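Side-chain contacts in serine protease inhibitor 4, isoform B (PDB 4P0F), which probably inhibits serine and cysteine endopeptidases: residues Gln8-Arg13 against Ala75-Gln80; Leu16-Val21 against Leu372-Val377; Pro186-Leu191 against Thr196-Met201; Met291-Met294 against Ala299-Gly302. All blocks are in the same frame, centred on the assembly; numbering follows the deposited sequence.

Contact 1: residues Gln8-Arg13 against Ala75-Gln80; sequences QEFARR and AHSFHQ
Ser77 is the first residue of 75-80 to meet the other helix, and it meets the ring of Phe10. The Phe10 atom CD2 lies 3.8 Å from the Ser77 backbone O and 4.0 Å from its OG, both van der Waals contacts. The hydroxyl is engaged within its own helix, where OG is hydrogen-bonded to the backbone O of Ile74. Serine suits the spot: it is small enough to let the aromatic ring come close to the helix, and its polar end is satisfied one turn back.

Phe78, next along the chain, makes the main contact, an edge-to-face (T-shaped) pair. The rim of Phe10 points into the face of Phe78, with planes at 87° and centroids 4.9 Å apart. Phe10 CE2 stands 3.6 Å above the Phe78 plane, over the centre of the ring, while Phe10 CZ lies 3.7 Å from Phe78 CE2. Phe10 reaches this face because its CG is anti to the backbone N (chi1 -177°), which carries the ring out from its helix toward 75-80. An alanine at Phe78 would remove the face on which Phe10 rests, and would probably open a gap between the two helices and leave the Phe10 rim without its aromatic partner.

The pair is buried, as two large apolar rings should be. Helices 6-28 and 71-84 meet here beside helix 38-49: Gln42 touches both rings, and Thr43 and Ala46 add to the packing of Phe78. Phe117 meets the Phe78 ring, and Leu370 of strand 370-377 touches Phe10.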
loop_
_atom_site.group_PDB
_atom_site.type_symbol
_atom_site.label_atom_id
_atom_site.label_comp_id
_atom_site.label_asym_id
_atom_site.label_seq_id
_atom_site.Cartn_x
_atom_site.Cartn_y
_atom_site.Cartn_z
ATOM N N GLN A 8 -11.517 12.638 -8.017
ATOM C CA GLN A 8 -11.739 11.458 -8.845
ATOM C C GLN A 8 -10.472 11.110 -9.613
ATOM O O GLN A 8 -10.113 9.943 -9.724
ATOM C CB GLN A 8 -12.895 11.670 -9.827
ATOM C CG GLN A 8 -14.254 11.846 -9.179
ATOM C CD GLN A 8 -15.377 11.864 -10.201
ATOM O OE1 GLN A 8 -15.848 12.928 -10.605
ATOM N NE2 GLN A 8 -15.808 10.682 -10.628
ATOM N N GLU A 9 -9.781 12.121 -10.133
ATOM C CA GLU A 9 -8.555 11.865 -10.879
ATOM C C GLU A 9 -7.501 11.224 -9.997
ATOM O O GLU A 9 -6.818 10.295 -10.416
ATOM C CB GLU A 9 -7.990 13.149 -11.482
ATOM C CG GLU A 9 -6.673 12.925 -12.222
ATOM C CD GLU A 9 -6.009 14.211 -12.643
ATOM O OE1 GLU A 9 -6.642 14.994 -13.380
ATOM O OE2 GLU A 9 -4.850 14.436 -12.228
ATOM N N PHE A 10 -7.353 11.737 -8.780
ATOM C CA PHE A 10 -6.344 11.214 -7.872
ATOM C C PHE A 10 -6.596 9.728 -7.650
ATOM O O PHE A 10 -5.678 8.920 -7.699
ATOM C CB PHE A 10 -6.354 11.968 -6.540
ATOM C CG PHE A 10 -5.282 11.511 -5.584
ATOM C CD1 PHE A 10 -5.477 10.397 -4.782
ATOM C CD2 PHE A 10 -4.081 12.187 -5.486
ATOM C CE1 PHE A 10 -4.494 9.957 -3.920
ATOM C CE2 PHE A 10 -3.101 11.749 -4.613
ATOM C CZ PHE A 10 -3.303 10.641 -3.833
ATOM N N ALA A 11 -7.852 9.372 -7.409
ATOM C CA ALA A 11 -8.201 7.982 -7.163
ATOM C C ALA A 11 -7.927 7.121 -8.391
ATOM O O ALA A 11 -7.355 6.036 -8.275
ATOM C CB ALA A 11 -9.652 7.873 -6.752
ATOM N N ARG A 12 -8.322 7.613 -9.566
ATOM C CA ARG A 12 -8.095 6.894 -10.814
ATOM C C ARG A 12 -6.621 6.625 -11.051
ATOM O O ARG A 12 -6.230 5.520 -11.411
ATOM C CB ARG A 12 -8.648 7.678 -12.012
ATOM C CG ARG A 12 -10.126 7.627 -12.173
ATOM C CD ARG A 12 -10.482 7.999 -13.616
ATOM N NE ARG A 12 -10.036 9.353 -13.928
ATOM C CZ ARG A 12 -10.743 10.446 -13.653
ATOM N NH1 ARG A 12 -11.922 10.346 -13.061
ATOM N NH2 ARG A 12 -10.272 11.642 -13.972
ATOM N N ARG A 13 -5.785 7.639 -10.849
ATOM C CA ARG A 13 -4.367 7.486 -11.120
ATOM C C ARG A 13 -3.707 6.550 -10.110
ATOM O O ARG A 13 -2.853 5.748 -10.481
ATOM C CB ARG A 13 -3.698 8.860 -11.144
ATOM C CG ARG A 13 -4.260 9.667 -12.292
ATOM C CD ARG A 13 -3.463 10.860 -12.654
ATOM N NE ARG A 13 -3.988 11.483 -13.866
ATOM C CZ ARG A 13 -3.403 12.505 -14.471
ATOM N NH1 ARG A 13 -2.276 12.998 -13.977
ATOM N NH2 ARG A 13 -3.926 13.026 -15.571
ATOM N N ALA A 75 1.610 18.538 -4.541
ATOM C CA ALA A 75 1.518 18.525 -3.094
ATOM C C ALA A 75 0.076 18.748 -2.659
ATOM O O ALA A 75 -0.435 18.059 -1.767
ATOM C CB ALA A 75 2.429 19.585 -2.491
ATOM N N HIS A 76 -0.583 19.706 -3.295
ATOM C CA HIS A 76 -1.956 20.012 -2.939
ATOM C C HIS A 76 -2.881 18.819 -3.182
ATOM O O HIS A 76 -3.839 18.616 -2.439
ATOM C CB HIS A 76 -2.460 21.221 -3.715
ATOM C CG HIS A 76 -3.771 21.737 -3.213
ATOM N ND1 HIS A 76 -3.930 22.241 -1.940
ATOM C CD2 HIS A 76 -4.990 21.804 -3.800
ATOM C CE1 HIS A 76 -5.187 22.609 -1.769
ATOM N NE2 HIS A 76 -5.851 22.354 -2.882
ATOM N N SER A 77 -2.594 18.021 -4.206
ATOM C CA SER A 77 -3.471 16.899 -4.534
ATOM C C SER A 77 -3.420 15.849 -3.424
ATOM O O SER A 77 -4.430 15.206 -3.130
ATOM C CB SER A 77 -3.106 16.282 -5.894
ATOM O OG SER A 77 -1.905 15.534 -5.850
ATOM N N PHE A 78 -2.256 15.691 -2.799
ATOM C CA PHE A 78 -2.120 14.768 -1.678
ATOM C C PHE A 78 -2.709 15.358 -0.412
ATOM O O PHE A 78 -3.283 14.630 0.400
ATOM C CB PHE A 78 -0.649 14.385 -1.460
ATOM C CG PHE A 78 -0.159 13.353 -2.435
ATOM C CD1 PHE A 78 0.280 13.732 -3.693
ATOM C CD2 PHE A 78 -0.193 12.012 -2.123
ATOM C CE1 PHE A 78 0.704 12.792 -4.608
ATOM C CE2 PHE A 78 0.237 11.065 -3.031
ATOM C CZ PHE A 78 0.684 11.459 -4.276
ATOM N N HIS A 79 -2.594 16.671 -0.241
ATOM C CA HIS A 79 -3.149 17.310 0.950
ATOM C C HIS A 79 -4.640 17.081 1.050
ATOM O O HIS A 79 -5.174 16.835 2.134
ATOM C CB HIS A 79 -2.896 18.811 0.956
ATOM C CG HIS A 79 -3.506 19.505 2.134
ATOM N ND1 HIS A 79 -2.977 19.415 3.403
ATOM C CD2 HIS A 79 -4.616 20.268 2.244
ATOM C CE1 HIS A 79 -3.723 20.110 4.240
ATOM N NE2 HIS A 79 -4.725 20.638 3.563
ATOM N N GLN A 80 -5.313 17.190 -0.093
ATOM C CA GLN A 80 -6.762 17.022 -0.141
ATOM C C GLN A 80 -7.181 15.693 0.483
ATOM O O GLN A 80 -8.147 15.633 1.239
ATOM C CB GLN A 80 -7.262 17.112 -1.586
ATOM C CG GLN A 80 -7.258 18.525 -2.156
ATOM C CD GLN A 80 -7.817 18.590 -3.567
ATOM O OE1 GLN A 80 -7.364 17.875 -4.462
ATOM N NE2 GLN A 80 -8.813 19.448 -3.771
#

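Contact 2: residues Leu16-Val21 against Leu372-Val377; sequences LFSINV and LFWGSV
The indole of Trp374 is the flat group of this contact, and Ser18 and Ile19 both approach its six-membered ring obliquely, so neither stacks on it nor meets it squarely at the rim. Ser18 CB lies 3.5 Å from Trp374 CE3 and 3.7 Å from CZ3. Farther along the ring, Ile19 CG2 comes to 3.2 Å from Trp374 CH2 and 3.5 Å from CZ2, a notably tight fit. The two aliphatic carbons thus press on successive parts of the benzo ring.

Trp374 spans the gap from strand to helix because, with chi1 near 180° (-162°), the indole swings out from the strand toward 16-21. Ile19 offers the methyl branch CG2, which sits beside its own backbone N. The small Ser18 lets the indole approach the helix, and its OG is hydrogen-bonded back to Leu14 O. Replacing Trp374 with alanine would take away the whole wedge, and is likely to leave Ser18 CB and Ile19 CG2 facing a gap between helix and strand.

Tyr22, one turn farther along helix 6-28, also meets the indole, and its OH bonds to Ser376 OG. Strand 370-377 pairs with strand 360-366, whose Thr361 and Val363 touch Trp374, so the tryptophan joins the buried serpin sheet B to helix 6-28.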
loop_
_atom_site.group_PDB
_atom_site.type_symbol
_atom_site.label_atom_id
_atom_site.label_comp_id
_atom_site.label_asym_id
_atom_site.label_seq_id
_atom_site.Cartn_x
_atom_site.Cartn_y
_atom_site.Cartn_z
ATOM N N LEU A 16 -4.516 2.914 -11.045
ATOM C CA LEU A 16 -3.687 2.393 -12.122
ATOM C C LEU A 16 -2.277 2.086 -11.606
ATOM O O LEU A 16 -1.727 1.030 -11.895
ATOM C CB LEU A 16 -3.643 3.376 -13.293
ATOM C CG LEU A 16 -2.760 2.988 -14.492
ATOM C CD1 LEU A 16 -3.058 1.593 -15.004
ATOM C CD2 LEU A 16 -2.943 3.985 -15.606
ATOM N N PHE A 17 -1.698 3.009 -10.843
ATOM C CA PHE A 17 -0.423 2.741 -10.181
ATOM C C PHE A 17 -0.488 1.446 -9.372
ATOM O O PHE A 17 0.448 0.640 -9.404
ATOM C CB PHE A 17 -0.028 3.911 -9.277
ATOM C CG PHE A 17 1.305 3.731 -8.596
ATOM C CD1 PHE A 17 2.461 3.633 -9.336
ATOM C CD2 PHE A 17 1.392 3.651 -7.217
ATOM C CE1 PHE A 17 3.690 3.475 -8.720
ATOM C CE2 PHE A 17 2.619 3.487 -6.597
ATOM C CZ PHE A 17 3.766 3.394 -7.361
ATOM N N SER A 18 -1.609 1.227 -8.687
ATOM C CA SER A 18 -1.789 0.038 -7.861
ATOM C C SER A 18 -1.682 -1.248 -8.671
ATOM O O SER A 18 -0.968 -2.173 -8.285
ATOM C CB SER A 18 -3.146 0.060 -7.153
ATOM O OG SER A 18 -3.288 1.184 -6.304
ATOM N N ILE A 19 -2.416 -1.337 -9.780
ATOM C CA ILE A 19 -2.375 -2.559 -10.559
ATOM C C ILE A 19 -1.017 -2.697 -11.241
ATOM O O ILE A 19 -0.548 -3.812 -11.451
ATOM C CB ILE A 19 -3.542 -2.632 -11.586
ATOM C CG1 ILE A 19 -3.493 -1.493 -12.596
ATOM C CG2 ILE A 19 -4.863 -2.594 -10.843
ATOM C CD1 ILE A 19 -4.464 -1.664 -13.751
ATOM N N ASN A 20 -0.366 -1.575 -11.563
ATOM C CA ASN A 20 0.983 -1.641 -12.118
ATOM C C ASN A 20 1.948 -2.295 -11.127
ATOM O O ASN A 20 2.707 -3.201 -11.488
ATOM C CB ASN A 20 1.491 -0.246 -12.492
ATOM C CG ASN A 20 0.759 0.357 -13.683
ATOM O OD1 ASN A 20 -0.013 -0.310 -14.375
ATOM N ND2 ASN A 20 1.050 1.622 -13.955
ATOM N N VAL A 21 1.911 -1.836 -9.880
ATOM C CA VAL A 21 2.790 -2.367 -8.832
ATOM C C VAL A 21 2.454 -3.834 -8.529
ATOM O O VAL A 21 3.348 -4.682 -8.424
ATOM C CB VAL A 21 2.688 -1.515 -7.550
ATOM C CG1 VAL A 21 3.397 -2.196 -6.385
ATOM C CG2 VAL A 21 3.283 -0.124 -7.794
ATOM N N LEU A 372 -6.487 1.726 -0.724
ATOM C CA LEU A 372 -5.551 1.961 0.379
ATOM C C LEU A 372 -4.644 0.760 0.588
ATOM O O LEU A 372 -3.460 0.912 0.897
ATOM C CB LEU A 372 -6.311 2.282 1.668
ATOM C CG LEU A 372 -7.086 3.598 1.654
ATOM C CD1 LEU A 372 -7.924 3.745 2.910
ATOM C CD2 LEU A 372 -6.148 4.790 1.475
ATOM N N PHE A 373 -5.212 -0.430 0.414
ATOM C CA PHE A 373 -4.481 -1.689 0.486
ATOM C C PHE A 373 -4.933 -2.579 -0.668
ATOM O O PHE A 373 -6.086 -2.505 -1.118
ATOM C CB PHE A 373 -4.709 -2.419 1.821
ATOM C CG PHE A 373 -4.137 -1.715 3.007
ATOM C CD1 PHE A 373 -4.848 -0.720 3.642
ATOM C CD2 PHE A 373 -2.888 -2.049 3.487
ATOM C CE1 PHE A 373 -4.329 -0.067 4.737
ATOM C CE2 PHE A 373 -2.368 -1.397 4.584
ATOM C CZ PHE A 373 -3.084 -0.400 5.191
ATOM N N TRP A 374 -4.027 -3.431 -1.113
ATOM C CA TRP A 374 -4.260 -4.334 -2.227
ATOM C C TRP A 374 -3.512 -5.626 -1.939
ATOM O O TRP A 374 -2.370 -5.595 -1.472
ATOM C CB TRP A 374 -3.774 -3.690 -3.523
ATOM C CG TRP A 374 -4.307 -4.275 -4.781
ATOM C CD1 TRP A 374 -4.153 -5.555 -5.217
ATOM C CD2 TRP A 374 -5.058 -3.591 -5.799
ATOM N NE1 TRP A 374 -4.779 -5.718 -6.429
ATOM C CE2 TRP A 374 -5.336 -4.527 -6.809
ATOM C CE3 TRP A 374 -5.524 -2.282 -5.947
ATOM C CZ2 TRP A 374 -6.065 -4.197 -7.951
ATOM C CZ3 TRP A 374 -6.240 -1.956 -7.076
ATOM C CH2 TRP A 374 -6.507 -2.906 -8.062
ATOM N N GLY A 375 -4.136 -6.769 -2.204
ATOM C CA GLY A 375 -3.449 -8.017 -1.958
ATOM C C GLY A 375 -4.027 -9.228 -2.647
ATOM O O GLY A 375 -5.020 -9.146 -3.371
ATOM N N SER A 376 -3.354 -10.348 -2.412
ATOM C CA SER A 376 -3.707 -11.658 -2.934
ATOM C C SER A 376 -3.704 -12.689 -1.826
ATOM O O SER A 376 -2.857 -12.646 -0.941
ATOM C CB SER A 376 -2.705 -12.117 -3.992
ATOM O OG SER A 376 -2.828 -11.396 -5.189
ATOM N N VAL A 377 -4.636 -13.631 -1.904
ATOM C CA VAL A 377 -4.557 -14.847 -1.106
ATOM C C VAL A 377 -4.340 -15.988 -2.075
ATOM O O VAL A 377 -5.228 -16.318 -2.857
ATOM C CB VAL A 377 -5.815 -15.080 -0.264
ATOM C CG1 VAL A 377 -5.693 -16.392 0.508
ATOM C CG2 VAL A 377 -6.022 -13.927 0.706
#

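Contact 3: residues Pro186-Leu191 against Thr196-Met201; sequences PDTFHL and TVQVPM
Thr188 and Gln198 face each other as a non-hydrogen-bonded pair, and their side chains cross at a slant. Gln198 folds back at its second torsion (chi2 -62°), bringing its amide over the other strand, where NE2 donates to Thr188 OG1 at 2.9 Å, in the amide plane and nearly straight. The amide oxygen is used too: a water donates to Gln198 OE1 and to Asp187 OD1 and accepts from Thr188 OG1. Asp187 OD1 also takes the Thr188 N-H, at 2.8 Å, on its anti side. Polar residues suit this rim, where the carboxylate, hydroxyl and amide share one solvent molecule.

The strands form an antiparallel beta hairpin, which by topology belongs to serpin sheet C. Asp187 with Val199 and Phe189 with Val197 are its hydrogen-bonded pairs; the bond from Phe189 N to Val197 O, at 2.7 Å, is the shortest of the four backbone links. The short strands 186-189 and 197-201 run at 125° between their N-to-C directions, well short of exactly antiparallel.

On the face bearing Phe189, its CB touches Val197 CG2 at 3.8 Å and Val199 CG2 at 3.9 Å. Met201 crosses Phe189 at about a right angle, bringing CE to the ring's edge. Leu191 crosses Val197, with CD1 3.9 Å from CG1. On the Thr188 side, Thr188 CG2 lies over one face of the His190 ring, toward its rim, while Thr196 runs alongside, its CG2 3.8 Å from His190 CD2.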
loop_
_atom_site.group_PDB
_atom_site.type_symbol
_atom_site.label_atom_id
_atom_site.label_comp_id
_atom_site.label_asym_id
_atom_site.label_seq_id
_atom_site.Cartn_x
_atom_site.Cartn_y
_atom_site.Cartn_z
ATOM N N PRO A 186 -13.782 -25.122 10.094
ATOM C CA PRO A 186 -12.736 -25.518 9.149
ATOM C C PRO A 186 -13.356 -26.051 7.864
ATOM O O PRO A 186 -14.277 -26.864 7.910
ATOM C CB PRO A 186 -11.974 -26.613 9.900
ATOM C CG PRO A 186 -12.960 -27.159 10.876
ATOM C CD PRO A 186 -13.841 -26.014 11.267
ATOM N N ASP A 187 -12.874 -25.581 6.726
ATOM C CA ASP A 187 -13.349 -26.089 5.454
ATOM C C ASP A 187 -12.254 -25.975 4.426
ATOM O O ASP A 187 -11.215 -25.363 4.666
ATOM C CB ASP A 187 -14.600 -25.350 4.980
ATOM C CG ASP A 187 -15.591 -26.275 4.279
ATOM O OD1 ASP A 187 -15.161 -27.295 3.696
ATOM O OD2 ASP A 187 -16.804 -25.986 4.311
ATOM N N THR A 188 -12.508 -26.573 3.274
ATOM C CA THR A 188 -11.486 -26.774 2.269
ATOM C C THR A 188 -11.118 -25.486 1.554
ATOM O O THR A 188 -11.987 -24.720 1.144
ATOM C CB THR A 188 -11.958 -27.818 1.242
ATOM O OG1 THR A 188 -12.391 -28.992 1.938
ATOM C CG2 THR A 188 -10.843 -28.182 0.287
ATOM N N PHE A 189 -9.815 -25.247 1.445
ATOM C CA PHE A 189 -9.281 -24.212 0.569
ATOM C C PHE A 189 -8.522 -24.926 -0.539
ATOM O O PHE A 189 -7.647 -25.754 -0.273
ATOM C CB PHE A 189 -8.378 -23.238 1.326
ATOM C CG PHE A 189 -7.939 -22.055 0.498
ATOM C CD1 PHE A 189 -8.711 -20.909 0.438
ATOM C CD2 PHE A 189 -6.768 -22.106 -0.233
ATOM C CE1 PHE A 189 -8.316 -19.823 -0.332
ATOM C CE2 PHE A 189 -6.361 -21.022 -1.007
ATOM C CZ PHE A 189 -7.137 -19.882 -1.053
ATOM N N HIS A 190 -8.884 -24.637 -1.783
ATOM C CA HIS A 190 -8.295 -25.321 -2.920
ATOM C C HIS A 190 -7.097 -24.527 -3.416
ATOM O O HIS A 190 -7.237 -23.380 -3.837
ATOM C CB HIS A 190 -9.325 -25.502 -4.041
ATOM C CG HIS A 190 -10.542 -26.266 -3.625
ATOM N ND1 HIS A 190 -11.599 -25.681 -2.961
ATOM C CD2 HIS A 190 -10.870 -27.570 -3.780
ATOM C CE1 HIS A 190 -12.524 -26.593 -2.722
ATOM N NE2 HIS A 190 -12.106 -27.747 -3.207
ATOM N N LEU A 191 -5.921 -25.140 -3.353
ATOM C CA LEU A 191 -4.680 -24.469 -3.718
ATOM C C LEU A 191 -4.447 -24.561 -5.222
ATOM O O LEU A 191 -4.176 -23.552 -5.876
ATOM C CB LEU A 191 -3.496 -25.075 -2.959
ATOM C CG LEU A 191 -3.555 -25.012 -1.428
ATOM C CD1 LEU A 191 -2.627 -26.048 -0.815
ATOM C CD2 LEU A 191 -3.198 -23.619 -0.919
ATOM N N THR A 196 -5.325 -29.484 -1.442
ATOM C CA THR A 196 -6.253 -28.720 -0.617
ATOM C C THR A 196 -5.793 -28.673 0.835
ATOM O O THR A 196 -4.962 -29.471 1.262
ATOM C CB THR A 196 -7.668 -29.318 -0.656
ATOM O OG1 THR A 196 -7.687 -30.561 0.056
ATOM C CG2 THR A 196 -8.127 -29.538 -2.084
ATOM N N VAL A 197 -6.359 -27.740 1.592
ATOM C CA VAL A 197 -6.088 -27.625 3.019
ATOM C C VAL A 197 -7.372 -27.238 3.733
ATOM O O VAL A 197 -8.269 -26.675 3.118
ATOM C CB VAL A 197 -5.002 -26.576 3.308
ATOM C CG1 VAL A 197 -3.657 -27.046 2.779
ATOM C CG2 VAL A 197 -5.395 -25.246 2.693
ATOM N N GLN A 198 -7.469 -27.566 5.021
ATOM C CA GLN A 198 -8.573 -27.098 5.847
ATOM C C GLN A 198 -8.175 -25.822 6.582
ATOM O O GLN A 198 -7.161 -25.794 7.277
ATOM C CB GLN A 198 -8.994 -28.172 6.854
ATOM C CG GLN A 198 -9.414 -29.481 6.214
ATOM C CD GLN A 198 -10.619 -29.323 5.316
ATOM O OE1 GLN A 198 -11.687 -28.902 5.764
ATOM N NE2 GLN A 198 -10.455 -29.652 4.038
ATOM N N VAL A 199 -8.976 -24.776 6.420
ATOM C CA VAL A 199 -8.756 -23.504 7.103
ATOM C C VAL A 199 -10.070 -22.958 7.661
ATOM O O VAL A 199 -11.141 -23.291 7.165
ATOM C CB VAL A 199 -8.128 -22.460 6.156
ATOM C CG1 VAL A 199 -6.805 -22.980 5.609
ATOM C CG2 VAL A 199 -9.079 -22.114 5.026
ATOM N N PRO A 200 -9.993 -22.097 8.685
ATOM C CA PRO A 200 -11.221 -21.506 9.225
ATOM C C PRO A 200 -11.957 -20.657 8.209
ATOM O O PRO A 200 -11.375 -19.716 7.656
ATOM C CB PRO A 200 -10.720 -20.649 10.388
ATOM C CG PRO A 200 -9.292 -20.360 10.055
ATOM C CD PRO A 200 -8.791 -21.587 9.367
ATOM N N MET A 201 -13.214 -21.017 7.952
ATOM C CA MET A 201 -14.076 -20.303 7.016
ATOM C C MET A 201 -15.229 -19.649 7.753
ATOM O O MET A 201 -16.015 -20.325 8.422
ATOM C CB MET A 201 -14.637 -21.246 5.947
ATOM C CG MET A 201 -13.606 -21.762 5.005
ATOM S SD MET A 201 -13.103 -20.470 3.854
ATOM C CE MET A 201 -12.094 -21.448 2.748
HETATM O O HOH W 1 -14.041 -29.970 4.606
#

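Contact 4: residues Met291-Met294 against Ala299-Gly302; sequences MSRM and AEFG
Arg293 reaches across to Glu300 with a long, straight side chain. From CB the chain leaves on the side opposite the backbone N (chi1 -164°), and the extended run through CG to NE carries the head group over to 299-302. CD passes 3.7 Å from Glu300 OE1. NE then donates to that same OE1 at 2.9 Å, N-H...O angle 166°. Beyond CZ, NH2 donates to Glu300 OE2, also at 2.9 Å. The guanidinium thus grips the carboxylate side-on, one nitrogen to each oxygen, and both oxygens lie at its edge, close to its plane. The carboxylate is turned, however: the two planes stand 40° apart, so each oxygen is met from above the carboxylate plane. NH1 has a long, weak ion pair with Glu55 OE1.

Glutamate suits this place because its two oxygens can answer two N-H groups while OE1 also bonds to Thr56 OG1, which should limit its freedom to turn. Beside the salt bridge the small Ala299 methyl packs against two backbone oxygens, its CB 3.3 Å from Arg293 O and 3.5 Å from Met294 O. The apolar pair is Phe301 CZ with Met294 CB, 3.9 Å apart, and the Phe301 ring turns its edge to Met294 O.

These residues lie in the loop between helix 283-288 and strand 311-324. Phe286 and Val313 touch Met294, Leu311 and Val313 touch Phe301, and helix 54-64 borders the salt bridge.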
loop_
_atom_site.group_PDB
_atom_site.type_symbol
_atom_site.label_atom_id
_atom_site.label_comp_id
_atom_site.label_asym_id
_atom_site.label_seq_id
_atom_site.Cartn_x
_atom_site.Cartn_y
_atom_site.Cartn_z
ATOM N N MET A 291 11.146 4.229 -13.667
ATOM C CA MET A 291 11.660 5.225 -12.728
ATOM C C MET A 291 13.061 4.856 -12.217
ATOM O O MET A 291 13.324 4.902 -11.015
ATOM C CB MET A 291 10.684 5.402 -11.569
ATOM C CG MET A 291 9.341 5.963 -12.023
ATOM S SD MET A 291 8.101 6.104 -10.718
ATOM C CE MET A 291 7.479 4.418 -10.621
ATOM N N SER A 292 13.959 4.534 -13.147
ATOM C CA SER A 292 15.316 4.086 -12.808
ATOM C C SER A 292 16.270 5.193 -12.400
ATOM O O SER A 292 17.218 4.941 -11.652
ATOM C CB SER A 292 15.940 3.343 -13.991
ATOM O OG SER A 292 15.306 2.093 -14.173
ATOM N N ARG A 293 16.066 6.405 -12.903
ATOM C CA ARG A 293 17.090 7.440 -12.746
ATOM C C ARG A 293 17.363 7.811 -11.277
ATOM O O ARG A 293 18.509 8.109 -10.905
ATOM C CB ARG A 293 16.699 8.688 -13.546
ATOM C CG ARG A 293 17.831 9.673 -13.775
ATOM C CD ARG A 293 17.454 10.677 -14.856
ATOM N NE ARG A 293 18.449 11.723 -15.040
ATOM C CZ ARG A 293 19.464 11.663 -15.900
ATOM N NH1 ARG A 293 19.642 10.592 -16.663
ATOM N NH2 ARG A 293 20.309 12.682 -15.992
ATOM N N MET A 294 16.323 7.784 -10.452
ATOM C CA MET A 294 16.426 8.116 -9.031
ATOM C C MET A 294 17.450 7.266 -8.253
ATOM O O MET A 294 17.972 7.715 -7.232
ATOM C CB MET A 294 15.047 7.978 -8.380
ATOM C CG MET A 294 14.511 6.582 -8.442
ATOM S SD MET A 294 12.728 6.544 -8.140
ATOM C CE MET A 294 12.716 7.197 -6.495
ATOM N N ALA A 299 21.014 10.668 -10.788
ATOM C CA ALA A 299 19.842 11.158 -10.071
ATOM C C ALA A 299 19.953 12.644 -9.771
ATOM O O ALA A 299 21.036 13.148 -9.468
ATOM C CB ALA A 299 19.648 10.391 -8.777
ATOM N N GLU A 300 18.814 13.324 -9.825
ATOM C CA GLU A 300 18.734 14.761 -9.608
ATOM C C GLU A 300 17.789 15.082 -8.459
ATOM O O GLU A 300 16.572 15.117 -8.641
ATOM C CB GLU A 300 18.275 15.449 -10.890
ATOM C CG GLU A 300 19.292 15.305 -12.026
ATOM C CD GLU A 300 18.770 14.692 -13.309
ATOM O OE1 GLU A 300 17.751 13.979 -13.292
ATOM O OE2 GLU A 300 19.411 14.933 -14.363
ATOM N N PHE A 301 18.352 15.302 -7.271
ATOM C CA PHE A 301 17.555 15.612 -6.089
ATOM C C PHE A 301 18.063 16.890 -5.431
ATOM O O PHE A 301 18.086 17.008 -4.207
ATOM C CB PHE A 301 17.585 14.453 -5.088
ATOM C CG PHE A 301 16.708 13.296 -5.471
ATOM C CD1 PHE A 301 15.334 13.380 -5.354
ATOM C CD2 PHE A 301 17.263 12.125 -5.941
ATOM C CE1 PHE A 301 14.533 12.318 -5.712
ATOM C CE2 PHE A 301 16.461 11.057 -6.297
ATOM C CZ PHE A 301 15.103 11.155 -6.175
ATOM N N GLY A 302 18.441 17.862 -6.258
ATOM C CA GLY A 302 19.016 19.093 -5.766
ATOM C C GLY A 302 18.082 20.045 -5.052
ATOM O O GLY A 302 18.535 21.079 -4.540
#

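Helix 6-28, near the N terminus, opens contact 1 and then, one or two turns farther on, contact 2, their centres about 17 Å apart. Contact 1 closes first, bringing helix 71-84 back against it; contact 2 stays open until strand 370-377 returns near the C-terminal end, so the two loops cross. Contacts 3 and 4 are both nested within the long loop of contact 2, each closing a short turn of its own, and follow contact 1 in series. Contact 3 builds a hairpin that touches contact 2 through Val377 CG1 and Phe189 CZ, 4.1 Å apart. Contact 4 lies on the other side of the molecule's centre, about 47 Å from contact 3 between centres, beside helix 54-64 and strand 311-324.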